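Local coordinates for protein amidohydrolase (Pseudomonas aeruginosa, PDB 2I5G) that probably acts as a metal-dependent dipeptidase of the membrane dipeptidase (M19) family, built on a TIM barrel, at residues Ala4-Ala8 with Phe290-Thr294; Asp14-Lys20 with Thr248-His254; Ala37-Val43 with Ile88-Asn94. The protein carries 2 engineered substitutions. One frame throughout, in Å; residues are numbered along the deposited sequence.

Interaction 1. Residues Ala4-Ala8 with Phe290-Thr294; sequences AELHA and FPNLT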
loop_
_atom_site.group_PDB
_atom_site.type_symbol
_atom_site.label_atom_id
_atom_site.label_comp_id
_atom_site.label_asym_id
_atom_site.label_seq_id
_atom_site.Cartn_x
_atom_site.Cartn_y
_atom_site.Cartn_z
ATOM N N ALA A 4 44.182 16.044 4.416
ATOM C CA ALA A 4 43.664 17.207 3.712
ATOM C C ALA A 4 43.997 16.937 2.258
ATOM O O ALA A 4 43.179 17.140 1.366
ATOM C CB ALA A 4 44.358 18.463 4.176
ATOM N N GLU A 5 45.219 16.471 2.034
ATOM C CA GLU A 5 45.664 16.129 0.696
ATOM C C GLU A 5 44.964 14.824 0.323
ATOM O O GLU A 5 44.670 14.577 -0.845
ATOM C CB GLU A 5 47.178 15.923 0.671
ATOM C CG GLU A 5 47.981 17.140 1.064
ATOM C CD GLU A 5 49.474 16.866 1.094
ATOM O OE1 GLU A 5 49.907 16.011 1.898
ATOM O OE2 GLU A 5 50.212 17.502 0.311
ATOM N N LEU A 6 44.703 13.995 1.330
ATOM C CA LEU A 6 44.041 12.715 1.110
ATOM C C LEU A 6 42.594 12.967 0.694
ATOM O O LEU A 6 42.157 12.537 -0.368
ATOM C CB LEU A 6 44.068 11.880 2.386
ATOM C CG LEU A 6 43.971 10.365 2.208
ATOM C CD1 LEU A 6 43.617 9.733 3.535
ATOM C CD2 LEU A 6 42.923 10.007 1.179
ATOM N N HIS A 7 41.855 13.665 1.549
ATOM C CA HIS A 7 40.466 13.989 1.275
ATOM C C HIS A 7 40.394 14.625 -0.118
ATOM O O HIS A 7 39.542 14.271 -0.934
ATOM C CB HIS A 7 39.955 14.972 2.337
ATOM C CG HIS A 7 38.476 15.208 2.298
ATOM N ND1 HIS A 7 37.570 14.360 2.900
ATOM C CD2 HIS A 7 37.744 16.200 1.735
ATOM C CE1 HIS A 7 36.347 14.820 2.711
ATOM N NE2 HIS A 7 36.424 15.935 2.007
ATOM N N ALA A 8 41.308 15.553 -0.388
ATOM C CA ALA A 8 41.341 16.250 -1.668
ATOM C C ALA A 8 41.595 15.314 -2.839
ATOM O O ALA A 8 40.916 15.392 -3.858
ATOM C CB ALA A 8 42.402 17.345 -1.641
ATOM N N PHE A 290 32.850 17.873 5.956
ATOM C CA PHE A 290 33.120 16.484 5.584
ATOM C C PHE A 290 34.582 16.068 5.804
ATOM O O PHE A 290 34.855 15.009 6.374
ATOM C CB PHE A 290 32.731 16.250 4.121
ATOM C CG PHE A 290 31.717 15.159 3.927
ATOM C CD1 PHE A 290 32.070 13.823 4.090
ATOM C CD2 PHE A 290 30.397 15.468 3.601
ATOM C CE1 PHE A 290 31.123 12.812 3.934
ATOM C CE2 PHE A 290 29.445 14.466 3.445
ATOM C CZ PHE A 290 29.809 13.135 3.612
ATOM N N PRO A 291 35.540 16.899 5.366
ATOM C CA PRO A 291 36.959 16.562 5.542
ATOM C C PRO A 291 37.447 16.220 6.954
ATOM O O PRO A 291 38.522 15.647 7.109
ATOM C CB PRO A 291 37.689 17.773 4.941
ATOM C CG PRO A 291 36.673 18.867 4.979
ATOM C CD PRO A 291 35.392 18.167 4.632
ATOM N N ASN A 292 36.673 16.551 7.981
ATOM C CA ASN A 292 37.083 16.233 9.346
ATOM C C ASN A 292 36.910 14.746 9.624
ATOM O O ASN A 292 37.459 14.212 10.591
ATOM C CB ASN A 292 36.251 17.014 10.356
ATOM C CG ASN A 292 36.400 18.500 10.202
ATOM O OD1 ASN A 292 35.740 19.272 10.892
ATOM N ND2 ASN A 292 37.267 18.915 9.293
ATOM N N LEU A 293 36.134 14.085 8.772
ATOM C CA LEU A 293 35.873 12.664 8.919
ATOM C C LEU A 293 37.037 11.853 8.357
ATOM O O LEU A 293 37.335 10.754 8.827
ATOM C CB LEU A 293 34.563 12.314 8.210
ATOM C CG LEU A 293 33.989 10.913 8.423
ATOM C CD1 LEU A 293 34.049 10.527 9.894
ATOM C CD2 LEU A 293 32.559 10.892 7.917
ATOM N N THR A 294 37.696 12.401 7.345
ATOM C CA THR A 294 38.844 11.737 6.745
ATOM C C THR A 294 39.992 11.861 7.733
ATOM O O THR A 294 40.680 10.886 8.035
ATOM C CB THR A 294 39.235 12.402 5.408
ATOM O OG1 THR A 294 38.204 12.159 4.441
ATOM C CG2 THR A 294 40.552 11.843 4.884
#

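Interaction 2. Residues Asp14-Lys20 with Thr248-His254; sequences DGLIIAK and TDFTQGH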
loop_
_atom_site.group_PDB
_atom_site.type_symbol
_atom_site.label_atom_id
_atom_site.label_comp_id
_atom_site.label_asym_id
_atom_site.label_seq_id
_atom_site.Cartn_x
_atom_site.Cartn_y
_atom_site.Cartn_z
ATOM N N ASP A 14 28.473 10.508 -0.351
ATOM C CA ASP A 14 27.585 10.436 0.801
ATOM C C ASP A 14 26.327 9.681 0.430
ATOM O O ASP A 14 25.603 10.075 -0.478
ATOM C CB ASP A 14 27.227 11.837 1.294
ATOM C CG ASP A 14 26.433 11.812 2.588
ATOM O OD1 ASP A 14 26.292 12.887 3.213
ATOM O OD2 ASP A 14 25.948 10.723 2.978
ATOM N N GLY A 15 26.077 8.595 1.150
ATOM C CA GLY A 15 24.920 7.759 0.888
ATOM C C GLY A 15 23.548 8.386 1.068
ATOM O O GLY A 15 22.568 7.867 0.534
ATOM N N LEU A 16 23.454 9.478 1.821
ATOM C CA LEU A 16 22.162 10.111 2.010
ATOM C C LEU A 16 22.181 11.552 2.488
ATOM O O LEU A 16 22.799 11.887 3.502
ATOM C CB LEU A 16 21.305 9.313 2.982
ATOM C CG LEU A 16 19.845 9.737 2.810
ATOM C CD1 LEU A 16 19.179 8.780 1.830
ATOM C CD2 LEU A 16 19.116 9.722 4.130
ATOM N N ILE A 17 21.462 12.394 1.754
ATOM C CA ILE A 17 21.350 13.803 2.074
ATOM C C ILE A 17 19.947 14.307 1.718
ATOM O O ILE A 17 19.472 14.092 0.607
ATOM C CB ILE A 17 22.419 14.620 1.311
ATOM C CG1 ILE A 17 23.796 14.343 1.911
ATOM C CG2 ILE A 17 22.112 16.110 1.389
ATOM C CD1 ILE A 17 24.930 15.135 1.267
ATOM N N ILE A 18 19.283 14.934 2.693
ATOM C CA ILE A 18 17.949 15.523 2.530
ATOM C C ILE A 18 18.048 16.933 3.084
ATOM O O ILE A 18 17.495 17.240 4.141
ATOM C CB ILE A 18 16.840 14.804 3.340
ATOM C CG1 ILE A 18 17.400 14.262 4.657
ATOM C CG2 ILE A 18 16.197 13.743 2.512
ATOM C CD1 ILE A 18 18.314 13.063 4.506
ATOM N N ALA A 19 18.779 17.783 2.374
ATOM C CA ALA A 19 18.966 19.165 2.781
ATOM C C ALA A 19 18.061 20.063 1.958
ATOM O O ALA A 19 17.600 19.669 0.890
ATOM C CB ALA A 19 20.414 19.567 2.574
ATOM N N LYS A 20 17.793 21.263 2.467
ATOM C CA LYS A 20 16.971 22.233 1.744
ATOM C C LYS A 20 17.850 22.620 0.557
ATOM O O LYS A 20 19.003 23.005 0.745
ATOM C CB LYS A 20 16.712 23.462 2.618
ATOM C CG LYS A 20 15.764 24.481 2.015
ATOM C CD LYS A 20 14.311 24.085 2.210
ATOM C CE LYS A 20 13.878 24.270 3.661
ATOM N NZ LYS A 20 12.449 23.899 3.897
ATOM N N THR A 248 25.715 10.084 5.823
ATOM C CA THR A 248 25.469 11.089 6.859
ATOM C C THR A 248 24.020 11.352 7.229
ATOM O O THR A 248 23.678 11.417 8.411
ATOM C CB THR A 248 26.088 12.449 6.488
ATOM O OG1 THR A 248 25.291 13.080 5.478
ATOM C CG2 THR A 248 27.498 12.261 5.971
ATOM N N ASP A 249 23.172 11.525 6.226
ATOM C CA ASP A 249 21.771 11.801 6.480
ATOM C C ASP A 249 21.664 13.276 6.869
ATOM O O ASP A 249 20.923 13.639 7.778
ATOM C CB ASP A 249 21.262 10.894 7.606
ATOM C CG ASP A 249 19.748 10.870 7.709
ATOM O OD1 ASP A 249 19.075 11.164 6.699
ATOM O OD2 ASP A 249 19.226 10.535 8.799
ATOM N N PHE A 250 22.425 14.122 6.175
ATOM C CA PHE A 250 22.401 15.562 6.428
ATOM C C PHE A 250 21.030 16.153 6.094
ATOM O O PHE A 250 20.501 15.938 4.999
ATOM C CB PHE A 250 23.463 16.276 5.587
ATOM C CG PHE A 250 24.785 16.443 6.283
ATOM C CD1 PHE A 250 24.855 17.035 7.544
ATOM C CD2 PHE A 250 25.968 16.035 5.666
ATOM C CE1 PHE A 250 26.082 17.222 8.183
ATOM C CE2 PHE A 250 27.201 16.217 6.297
ATOM C CZ PHE A 250 27.255 16.812 7.559
ATOM N N THR A 251 20.466 16.900 7.037
ATOM C CA THR A 251 19.158 17.531 6.860
ATOM C C THR A 251 19.337 19.051 6.820
ATOM O O THR A 251 18.407 19.818 7.095
ATOM C CB THR A 251 18.216 17.171 8.024
ATOM O OG1 THR A 251 18.730 17.715 9.247
ATOM C CG2 THR A 251 18.114 15.669 8.170
ATOM N N GLN A 252 20.548 19.464 6.463
ATOM C CA GLN A 252 20.933 20.867 6.393
ATOM C C GLN A 252 19.940 21.840 5.752
ATOM O O GLN A 252 19.572 21.710 4.581
ATOM C CB GLN A 252 22.281 20.979 5.689
ATOM C CG GLN A 252 22.992 22.276 5.960
ATOM C CD GLN A 252 24.393 22.290 5.402
ATOM O OE1 GLN A 252 25.215 21.438 5.735
ATOM N NE2 GLN A 252 24.676 23.267 4.547
ATOM N N GLY A 253 19.518 22.824 6.543
ATOM C CA GLY A 253 18.593 23.835 6.061
ATOM C C GLY A 253 17.124 23.627 6.386
ATOM O O GLY A 253 16.327 24.558 6.294
ATOM N N HIS A 254 16.751 22.414 6.767
ATOM C CA HIS A 254 15.356 22.142 7.074
ATOM C C HIS A 254 14.932 22.594 8.455
ATOM O O HIS A 254 15.763 22.759 9.348
ATOM C CB HIS A 254 15.059 20.657 6.890
ATOM C CG HIS A 254 14.841 20.268 5.463
ATOM N ND1 HIS A 254 13.856 20.838 4.684
ATOM C CD2 HIS A 254 15.472 19.367 4.675
ATOM C CE1 HIS A 254 13.890 20.302 3.478
ATOM N NE2 HIS A 254 14.861 19.407 3.446
HETATM O O HOH W 1 15.156 17.807 0.805
HETATM O O HOH W 2 10.938 21.934 4.191
#

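Interaction 3. Residues Ala37-Val43 with Ile88-Asn94; sequences ANCTVSV and ILYGFQN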
loop_
_atom_site.group_PDB
_atom_site.type_symbol
_atom_site.label_atom_id
_atom_site.label_comp_id
_atom_site.label_asym_id
_atom_site.label_seq_id
_atom_site.Cartn_x
_atom_site.Cartn_y
_atom_site.Cartn_z
ATOM N N ALA A 37 26.695 12.580 -4.200
ATOM C CA ALA A 37 25.776 12.303 -3.109
ATOM C C ALA A 37 24.392 11.816 -3.537
ATOM O O ALA A 37 23.840 12.267 -4.542
ATOM C CB ALA A 37 25.636 13.541 -2.243
ATOM N N ASN A 38 23.847 10.880 -2.761
ATOM C CA ASN A 38 22.507 10.338 -2.990
ATOM C C ASN A 38 21.533 11.359 -2.406
ATOM O O ASN A 38 21.351 11.422 -1.189
ATOM C CB ASN A 38 22.328 9.001 -2.250
ATOM C CG ASN A 38 20.874 8.518 -2.229
ATOM O OD1 ASN A 38 19.964 9.225 -2.660
ATOM N ND2 ASN A 38 20.656 7.305 -1.721
ATOM N N CYS A 39 20.916 12.162 -3.263
ATOM C CA CYS A 39 19.972 13.158 -2.787
ATOM C C CYS A 39 18.532 12.693 -2.916
ATOM O O CYS A 39 18.086 12.276 -3.985
ATOM C CB CYS A 39 20.169 14.478 -3.530
ATOM S SG CYS A 39 21.776 15.224 -3.190
ATOM N N THR A 40 17.815 12.768 -1.803
ATOM C CA THR A 40 16.426 12.366 -1.744
ATOM C C THR A 40 15.495 13.381 -2.397
ATOM O O THR A 40 15.547 14.572 -2.098
ATOM C CB THR A 40 15.995 12.168 -0.286
ATOM O OG1 THR A 40 16.862 11.213 0.336
ATOM C CG2 THR A 40 14.569 11.673 -0.211
ATOM N N VAL A 41 14.639 12.890 -3.289
ATOM C CA VAL A 41 13.673 13.728 -3.985
ATOM C C VAL A 41 12.255 13.177 -3.756
ATOM O O VAL A 41 11.312 13.531 -4.468
ATOM C CB VAL A 41 13.961 13.768 -5.512
ATOM C CG1 VAL A 41 15.411 14.176 -5.764
ATOM C CG2 VAL A 41 13.687 12.421 -6.131
ATOM N N SER A 42 12.108 12.319 -2.749
ATOM C CA SER A 42 10.813 11.716 -2.458
ATOM C C SER A 42 10.839 10.872 -1.187
ATOM O O SER A 42 11.800 10.136 -0.939
ATOM C CB SER A 42 10.383 10.839 -3.648
ATOM O OG SER A 42 9.218 10.078 -3.376
ATOM N N VAL A 43 9.780 10.986 -0.384
ATOM C CA VAL A 43 9.657 10.204 0.847
ATOM C C VAL A 43 8.219 9.721 1.072
ATOM O O VAL A 43 7.995 8.533 1.287
ATOM C CB VAL A 43 10.197 10.991 2.093
ATOM C CG1 VAL A 43 9.982 12.448 1.909
ATOM C CG2 VAL A 43 9.526 10.514 3.375
ATOM N N ILE A 88 25.347 14.740 -8.421
ATOM C CA ILE A 88 24.104 14.531 -7.693
ATOM C C ILE A 88 23.332 13.344 -8.239
ATOM O O ILE A 88 22.923 13.326 -9.397
ATOM C CB ILE A 88 23.235 15.806 -7.722
ATOM C CG1 ILE A 88 23.901 16.870 -6.846
ATOM C CG2 ILE A 88 21.823 15.514 -7.223
ATOM C CD1 ILE A 88 23.155 18.172 -6.796
ATOM N N LEU A 89 23.158 12.345 -7.381
ATOM C CA LEU A 89 22.454 11.119 -7.725
ATOM C C LEU A 89 21.075 11.097 -7.060
ATOM O O LEU A 89 20.963 11.045 -5.833
ATOM C CB LEU A 89 23.297 9.916 -7.279
ATOM C CG LEU A 89 22.640 8.540 -7.105
ATOM C CD1 LEU A 89 21.875 8.183 -8.360
ATOM C CD2 LEU A 89 23.703 7.480 -6.785
ATOM N N TYR A 90 20.027 11.135 -7.878
ATOM C CA TYR A 90 18.658 11.134 -7.369
ATOM C C TYR A 90 18.248 9.854 -6.675
ATOM O O TYR A 90 18.451 8.757 -7.210
ATOM C CB TYR A 90 17.659 11.397 -8.495
ATOM C CG TYR A 90 17.722 12.787 -9.062
ATOM C CD1 TYR A 90 18.283 13.837 -8.327
ATOM C CD2 TYR A 90 17.174 13.069 -10.311
ATOM C CE1 TYR A 90 18.288 15.130 -8.821
ATOM C CE2 TYR A 90 17.174 14.364 -10.818
ATOM C CZ TYR A 90 17.730 15.389 -10.067
ATOM O OH TYR A 90 17.711 16.674 -10.553
ATOM N N GLY A 91 17.639 10.003 -5.497
ATOM C CA GLY A 91 17.178 8.851 -4.747
ATOM C C GLY A 91 15.789 9.008 -4.150
ATOM O O GLY A 91 15.317 10.129 -3.912
ATOM N N PHE A 92 15.123 7.876 -3.928
ATOM C CA PHE A 92 13.793 7.857 -3.317
ATOM C C PHE A 92 13.938 7.137 -1.986
ATOM O O PHE A 92 14.654 6.136 -1.888
ATOM C CB PHE A 92 12.787 7.041 -4.138
ATOM C CG PHE A 92 12.446 7.622 -5.472
ATOM C CD1 PHE A 92 12.975 8.835 -5.892
ATOM C CD2 PHE A 92 11.552 6.957 -6.304
ATOM C CE1 PHE A 92 12.616 9.373 -7.119
ATOM C CE2 PHE A 92 11.185 7.488 -7.531
ATOM C CZ PHE A 92 11.717 8.697 -7.940
ATOM N N GLN A 93 13.265 7.628 -0.959
ATOM C CA GLN A 93 13.327 6.944 0.313
ATOM C C GLN A 93 12.033 6.160 0.497
ATOM O O GLN A 93 11.681 5.750 1.601
ATOM C CB GLN A 93 13.544 7.937 1.451
ATOM C CG GLN A 93 14.990 8.384 1.570
ATOM C CD GLN A 93 15.386 8.728 2.996
ATOM O OE1 GLN A 93 15.262 7.899 3.910
ATOM N NE2 GLN A 93 15.873 9.951 3.195
ATOM N N ASN A 94 11.330 5.947 -0.611
ATOM C CA ASN A 94 10.077 5.206 -0.585
ATOM C C ASN A 94 9.755 4.689 -1.984
ATOM O O ASN A 94 9.937 5.397 -2.970
ATOM C CB ASN A 94 8.940 6.109 -0.107
ATOM C CG ASN A 94 7.746 5.325 0.408
ATOM O OD1 ASN A 94 7.519 4.182 0.016
ATOM N ND2 ASN A 94 6.967 5.945 1.284
#

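Interaction 1. Residues Ala4-Ala8 with Phe290-Thr294
His7 reaches Pro291 and Thr294 because its CG stands anti to the backbone N (chi1 -170°), which carries the imidazole across to helix 291-299. On the other side, Thr294 turns OG1 away from its own carbonyl carbon and beside its backbone N, so that the hydroxyl faces the incoming ring. The two polar atoms meet at the ring edge: His7 ND1 and Thr294 OG1 are 2.8 Å apart and share a hydrogen bond that is nearly straight (174°) and lies in the plane of the imidazole. Pro291 takes up one face of the same ring. Its CA sits 3.5 Å from the ring centroid, only 14° from the normal, a well-centred CH-pi contact. The proline ring continues the packing past this point, with CB 3.6 Å from His7 CD2 and CD 3.6 Å from His7 NE2. Phe290 adds a looser touch, its CB lying 4.1 Å from His7 CE1, while its phenyl ring leads off toward Met311 and Ile246. Next to the histidine, Leu6 lays its CD1 4.0 Å from Thr294 CG2, the branch anti to the backbone N; Leu6 also packs on Glu304 and Arg308 of helix 304-323. The arrangement thus pins the N-terminal helical turn onto the first part of helix 291-299, in the C-terminal region of the chain. His7 NE2 has a partner of its own, the carbonyl O of Gly32. The two bonds and the proline over one face should restrict how the ring can turn, and each nitrogen of this buried imidazole has a polar partner, one a side-chain hydroxyl and the other a backbone carbonyl.

Interaction 2. Residues Asp14-Lys20 with Thr248-His254
Thr248 meets Asp14 twice: its hydroxyl OG1 donates to Asp14 OD1, and its backbone N gives a weak bond to OD2 (2.9 Å). Asp14 CG lies anti to the backbone N (chi1 -173°), which carries the carboxylate across to this threonine. OG1 is modelled very close to OD1, a length not to be trusted at this resolution. Asp14 OD2 also takes Leu16 N in an Asx turn, approached from above the carboxylate plane, so the group braces the corner at Gly15. Asp249 follows, its N donating to Leu16 O (2.8 Å), while its side chain runs alongside that of Leu16. Phe250 forms the single bridge with Ile17: its O accepts from Ile18 N at 2.8 Å, and its CB packs on Ile17 CG1. Thr251 points its CA-H at Ile18 O and begins a type II turn ending at His254, whose N returns to Thr251 O. Gln252 O accepts from Lys20 N (2.8 Å); its side-chain amide instead holds Val287 N and Asp28. Gly253, third in the turn, has the positive phi (97°) usual for glycine there and lies against Lys20 CB. His254 closes the walk with one ring face over Lys20 N. A water at its edge joins NE2 to Ala19 O, and Lys20 NZ approaches ND1 in a long, weak bond. Together with the backbone pairing of Gly15 and Ile246, this joins the first barrel strand to the loop after strand 244-246, at the C-terminal ends of the strands, where TIM barrels carry their active sites. The chemistry grades from a buried carboxylate at Asp14, turned toward Leu16 N and the hydroxyl and N-H of Thr248, to a weakly bonded lysine-histidine pair where Lys20 is exposed.

Interaction 3. Residues Ala37-Val43 with Ile88-Asn94
Gly91 O is gripped from two neighbouring residues: Val41 N donates to it at 2.9 Å, almost along the C=O axis, and the CA-H of Thr40 reaches it with CA 3.3 Å away. The earlier rungs alternate between the strands: Ala37 O takes Leu89 N, Leu89 O takes Cys39 N, and Cys39 O takes Gly91 N (2.8 Å). These are parallel neighbours in the TIM barrel, strands 36-40 and 86-92, crossing at -44°. Cys39, Ile88 and Tyr90 share one face, where Cys39 SG packs on Ile88 CG2 and Tyr90 lies against helix 47-63. Asn38 and Leu89 share the other and both touch Ile115; there Asn38, with CG anti to its N (chi1 169°), brings OD1 3.5 Å from Gly91 CA. Beyond the strands the pairing goes on. Val41 splits its methyls, CG1 toward Tyr90 CD1 and CG2 to the edge of the Phe92 ring. Ser42 O accepts Gln93 N, and Gln93 crosses Thr40 at about a right angle to donate from NE2 to OG1 (3.3 Å). Last, Asn94 ND2 donates to Val43 O at 2.8 Å, the oxygen lying in its amide plane, while Asn94 OD1 takes His96 N.

From the N terminus, helix 5-8 enters interaction 1, which closes the widest loop by joining this helix to helix 291-299. The chain then runs into strand 13-17, where interaction 2 opens; it ties this first strand to the loop after strand 244-246, within the span of interaction 1. Interaction 3 joins the neighbouring parallel strands 36-40 and 86-92 and lies wholly inside both, so the three nest without crossing. Interactions 2 and 3 meet through adjacent strands 13-17 and 36-40, with Asp14 O 3.0 Å from Asn38 N. The phenyl ring of Phe290 connects interactions 1 and 2, packing on Thr248, Phe250 and Asp14, whereas interactions 1 and 3 do not touch.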